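Local structure of phosphoglycerate dehydrogenase (Lactobacillus plantarum, 3EVT) at residues Leu141-Gly146 with His206-Thr211; Glu212-Thr217 with Pro221-Ile226. The protein probably catalyses the NAD-dependent oxidation of 3-phosphoglycerate to 3-phosphohydroxypyruvate, the first committed step of the phosphorylated route to serine. All blocks are in the same frame, centred on the assembly; numbering follows the deposited sequence.

Overall arrangement
Both contacts lie in the NAD-binding domain and reach the same seven-stranded parallel sheet, with centres about 8 Å apart. Interaction 1 joins strand 139-143 to the loop that leads into helix 211-215; interaction 2 joins that helix and the turn after it to the next strand, 222-225, so the two follow each other along the chain. They also touch directly. Y143 OH lies 3.6 Å from L213 CD1, and F209 CD1 is 3.9 Å from L223 CD1, so the two contacts pack against each other, mostly through hydrocarbon. G144 and G146, at the end of segment 141-146, fit a glycine-rich dinucleotide-binding turn, whereas interaction 2 packs a helix on a strand and includes none of these glycines.

Interaction 1. Residues Leu141-Gly146 with His206-Thr211; sequences LIYGTG and HHLFST
Y143, the last residue of strand 139-143, comes closest in backbone to L208 of the loop before helix 211-215, yet their CA atoms remain 10.5 Å apart, and side chains alone bridge the distance. The main event is a T-shaped stack in which F209 presents its edge to a face of Y143. The centroids are 5.0 Å apart and the planes stand at 77°. The CZ corner of F209 sits over the rim of the tyrosine ring, 3.7 Å from Y143 CD2, while F209 CE1 lies 3.8 Å from Y143 CE2. F209 reaches there because its CG is anti to the carbonyl carbon (chi1 -55°), which carries the ring across to the strand. L208 adds one methyl: its CD2 approaches the same ring obliquely, 4.2 Å from Y143 CD1. An aromatic pair suits this buried place, since the weakly positive C-H rim of one ring is attracted to the pi face of the other. With an alanine at Y143, the edge of F209 would probably lose its aromatic face and L208 CD2 its neighbour, opening a gap between strand and loop. I195 and N197 of the adjacent strand 194-197 touch both rings, so the pair packs on the sheet. Directly after Y143 the chain turns through G144, where a side chain would collide with the carbonyl O of Y143, to G146 at the N-cap of helix 147-158. This strand-turn-helix is consistent with the glycine-rich GxGxxG turn of a Rossmann fold, where NAD is expected to bind.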
# COMPACT_ATOMS: atom_id res chain seq x y z
N LEU A 141 12.30 -2.25 -9.27
CA LEU A 141 12.62 -3.20 -10.32
C LEU A 141 12.28 -4.64 -9.87
O LEU A 141 12.86 -5.18 -8.91
CB LEU A 141 14.12 -3.05 -10.66
CG LEU A 141 14.64 -4.07 -11.72
CD1 LEU A 141 13.87 -3.96 -13.07
CD2 LEU A 141 16.13 -3.86 -11.91
N ILE A 142 11.35 -5.29 -10.57
CA ILE A 142 10.98 -6.70 -10.23
C ILE A 142 11.35 -7.67 -11.37
O ILE A 142 10.97 -7.46 -12.51
CB ILE A 142 9.44 -6.86 -9.99
CG1 ILE A 142 8.89 -5.75 -9.06
CG2 ILE A 142 9.06 -8.31 -9.49
CD1 ILE A 142 7.29 -5.63 -9.08
N TYR A 143 12.09 -8.71 -11.02
CA TYR A 143 12.43 -9.82 -11.89
C TYR A 143 11.37 -10.90 -11.74
O TYR A 143 11.24 -11.52 -10.66
CB TYR A 143 13.81 -10.42 -11.49
CG TYR A 143 15.02 -9.57 -11.87
CD1 TYR A 143 15.88 -9.98 -12.91
CD2 TYR A 143 15.34 -8.39 -11.17
CE1 TYR A 143 17.00 -9.24 -13.24
CE2 TYR A 143 16.45 -7.63 -11.50
CZ TYR A 143 17.28 -8.08 -12.55
OH TYR A 143 18.39 -7.34 -12.93
N GLY A 144 10.62 -11.12 -12.82
CA GLY A 144 9.48 -12.02 -12.76
C GLY A 144 8.20 -11.23 -12.92
O GLY A 144 7.78 -10.52 -11.98
N THR A 145 7.57 -11.35 -14.07
CA THR A 145 6.34 -10.59 -14.33
C THR A 145 5.13 -11.56 -14.41
O THR A 145 4.10 -11.25 -15.05
CB THR A 145 6.47 -9.67 -15.58
OG1 THR A 145 6.67 -10.46 -16.76
CG2 THR A 145 7.65 -8.71 -15.43
N GLY A 146 5.25 -12.71 -13.76
CA GLY A 146 4.11 -13.62 -13.57
C GLY A 146 3.07 -13.01 -12.63
O GLY A 146 3.10 -11.80 -12.34
N HIS A 206 20.77 -18.91 -11.62
CA HIS A 206 21.46 -19.30 -10.40
C HIS A 206 22.57 -18.29 -10.20
O HIS A 206 23.28 -17.94 -11.15
CB HIS A 206 22.02 -20.75 -10.52
CG HIS A 206 22.87 -21.17 -9.35
ND1 HIS A 206 24.19 -20.79 -9.21
CD2 HIS A 206 22.57 -21.92 -8.26
CE1 HIS A 206 24.67 -21.28 -8.09
NE2 HIS A 206 23.71 -21.96 -7.49
N HIS A 207 22.69 -17.78 -8.96
CA HIS A 207 23.60 -16.68 -8.65
C HIS A 207 23.48 -15.50 -9.63
O HIS A 207 24.47 -14.85 -9.98
CB HIS A 207 25.05 -17.19 -8.53
CG HIS A 207 25.30 -17.97 -7.27
ND1 HIS A 207 26.56 -18.19 -6.76
CD2 HIS A 207 24.44 -18.56 -6.39
CE1 HIS A 207 26.48 -18.88 -5.64
NE2 HIS A 207 25.20 -19.13 -5.40
N LEU A 208 22.26 -15.25 -10.09
CA LEU A 208 21.97 -14.10 -10.94
C LEU A 208 22.24 -12.82 -10.16
O LEU A 208 22.83 -11.86 -10.66
CB LEU A 208 20.51 -14.16 -11.40
CG LEU A 208 20.13 -12.91 -12.19
CD1 LEU A 208 21.16 -12.73 -13.24
CD2 LEU A 208 18.75 -13.01 -12.79
N PHE A 209 21.87 -12.83 -8.88
CA PHE A 209 22.18 -11.72 -7.98
C PHE A 209 23.56 -11.88 -7.35
O PHE A 209 23.76 -12.50 -6.30
CB PHE A 209 21.01 -11.49 -6.99
CG PHE A 209 19.71 -11.27 -7.72
CD1 PHE A 209 19.32 -9.99 -8.11
CD2 PHE A 209 18.91 -12.36 -8.11
CE1 PHE A 209 18.13 -9.77 -8.86
CE2 PHE A 209 17.75 -12.16 -8.86
CZ PHE A 209 17.35 -10.84 -9.23
N SER A 210 24.54 -11.31 -8.03
CA SER A 210 25.91 -11.51 -7.63
C SER A 210 26.76 -10.30 -8.06
O SER A 210 26.21 -9.23 -8.41
CB SER A 210 26.43 -12.81 -8.26
OG SER A 210 27.59 -13.28 -7.60
N THR A 211 28.09 -10.47 -8.03
CA THR A 211 29.00 -9.34 -8.22
C THR A 211 28.69 -8.45 -9.42
O THR A 211 28.59 -7.23 -9.26
CB THR A 211 30.55 -9.73 -8.17
OG1 THR A 211 30.98 -9.86 -6.81
CG2 THR A 211 31.41 -8.63 -8.80

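Interaction 2. Residues Glu212-Thr217 with Pro221-Ile226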
# COMPACT_ATOMS: atom_id res chain seq x y z
N GLU A 212 28.57 -9.02 -10.62
CA GLU A 212 28.36 -8.15 -11.80
C GLU A 212 27.11 -7.30 -11.65
O GLU A 212 27.16 -6.06 -11.84
CB GLU A 212 28.29 -8.98 -13.08
N LEU A 213 25.99 -7.96 -11.33
CA LEU A 213 24.66 -7.30 -11.14
C LEU A 213 24.74 -6.16 -10.14
O LEU A 213 24.39 -5.02 -10.45
CB LEU A 213 23.56 -8.30 -10.72
CG LEU A 213 22.12 -7.71 -10.65
CD1 LEU A 213 20.99 -8.72 -10.91
CD2 LEU A 213 21.82 -6.93 -9.36
N PHE A 214 25.26 -6.48 -8.95
CA PHE A 214 25.38 -5.52 -7.89
C PHE A 214 26.20 -4.32 -8.32
O PHE A 214 25.87 -3.20 -7.97
CB PHE A 214 25.98 -6.17 -6.62
CG PHE A 214 25.11 -7.23 -6.01
CD1 PHE A 214 23.72 -7.17 -6.13
CD2 PHE A 214 25.68 -8.31 -5.33
CE1 PHE A 214 22.92 -8.14 -5.58
CE2 PHE A 214 24.87 -9.32 -4.77
CZ PHE A 214 23.48 -9.23 -4.90
N GLN A 215 27.26 -4.55 -9.08
CA GLN A 215 28.12 -3.46 -9.56
C GLN A 215 27.43 -2.51 -10.55
O GLN A 215 27.88 -1.40 -10.69
CB GLN A 215 29.40 -4.04 -10.22
CG GLN A 215 30.69 -3.78 -9.41
CD GLN A 215 31.77 -4.85 -9.60
OE1 GLN A 215 32.13 -5.21 -10.74
NE2 GLN A 215 32.29 -5.38 -8.47
N GLN A 216 26.39 -2.96 -11.25
CA GLN A 216 25.65 -2.10 -12.16
C GLN A 216 24.66 -1.12 -11.49
O GLN A 216 24.07 -0.29 -12.18
CB GLN A 216 24.88 -2.92 -13.20
CG GLN A 216 25.74 -3.72 -14.15
CD GLN A 216 24.90 -4.73 -14.92
OE1 GLN A 216 24.46 -4.47 -16.05
NE2 GLN A 216 24.64 -5.86 -14.31
N THR A 217 24.50 -1.19 -10.16
CA THR A 217 23.50 -0.38 -9.47
C THR A 217 24.15 0.94 -9.13
O THR A 217 25.34 0.95 -8.78
CB THR A 217 22.97 -1.01 -8.13
OG1 THR A 217 23.99 -1.02 -7.12
CG2 THR A 217 22.41 -2.39 -8.33
N PRO A 221 20.55 0.51 -3.90
CA PRO A 221 19.17 0.03 -3.68
C PRO A 221 19.06 -1.04 -2.58
O PRO A 221 20.06 -1.55 -2.07
CB PRO A 221 18.78 -0.56 -5.03
CG PRO A 221 20.12 -1.18 -5.49
CD PRO A 221 21.20 -0.17 -5.03
N MET A 222 17.83 -1.35 -2.19
CA MET A 222 17.57 -2.42 -1.25
C MET A 222 17.25 -3.71 -2.07
O MET A 222 16.52 -3.66 -3.08
CB MET A 222 16.41 -2.00 -0.32
CG MET A 222 15.89 -3.08 0.66
SD MET A 222 14.52 -2.55 1.73
CE MET A 222 14.44 -4.06 2.69
N LEU A 223 17.83 -4.85 -1.68
CA LEU A 223 17.58 -6.08 -2.42
C LEU A 223 16.61 -6.94 -1.66
O LEU A 223 16.79 -7.13 -0.45
CB LEU A 223 18.88 -6.87 -2.68
CG LEU A 223 18.62 -8.25 -3.34
CD1 LEU A 223 18.25 -8.09 -4.84
CD2 LEU A 223 19.86 -9.10 -3.20
N ILE A 224 15.58 -7.46 -2.34
CA ILE A 224 14.63 -8.32 -1.66
C ILE A 224 14.48 -9.63 -2.39
O ILE A 224 14.19 -9.62 -3.58
CB ILE A 224 13.24 -7.64 -1.50
CG1 ILE A 224 13.39 -6.35 -0.65
CG2 ILE A 224 12.25 -8.65 -0.84
CD1 ILE A 224 12.55 -5.27 -1.08
N ASN A 225 14.63 -10.75 -1.70
CA ASN A 225 14.52 -12.06 -2.36
C ASN A 225 13.34 -12.86 -1.88
O ASN A 225 13.30 -13.32 -0.74
CB ASN A 225 15.81 -12.92 -2.20
CG ASN A 225 15.81 -14.11 -3.15
OD1 ASN A 225 14.90 -14.23 -3.98
ND2 ASN A 225 16.81 -14.97 -3.05
N ILE A 226 12.36 -13.03 -2.74
CA ILE A 226 11.22 -13.86 -2.43
C ILE A 226 11.14 -14.88 -3.56
O ILE A 226 10.10 -15.43 -3.84
CB ILE A 226 9.91 -13.04 -2.35
CG1 ILE A 226 9.81 -12.08 -3.54
CG2 ILE A 226 9.80 -12.26 -1.03
CD1 ILE A 226 8.41 -11.77 -3.96
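F214 and L223 meet with their side chains at about a right angle, the phenyl ring reaching from helix 211-215 toward a leucine that rises from strand 222-225. One methyl does the touching: L223 CD2 is 4.0 Å from both F214 CE1 and F214 CZ, straddling that bond in an oblique approach. L223 holds CG anti to its backbone N (chi1 174°), which extends the branch toward the helix. A second contact lies beyond the helix, where T217 crosses the ring of P221. T217 CG2 is 3.8 Å from P221 CG, and T217 OG1 lies 3.6 Å from P221 CD. Threonine suits this spot because its methyl can pack on proline while its hydroxyl, turned back toward the helix, lies 3.0 Å from F214 O; Q245 O is a further acceptor for it. Proline, lacking a backbone N-H, offers a compact apolar ring just ahead of the strand. I195 of strand 194-197 touches T217, P221 and L223, so the first strand of this beta-alpha-beta unit shares the contact. Since the meeting surfaces are almost wholly hydrocarbon, dispersion and burial hold helix and strand here, and the one polar side-chain atom at the interface, T217 OG1, has acceptors close by.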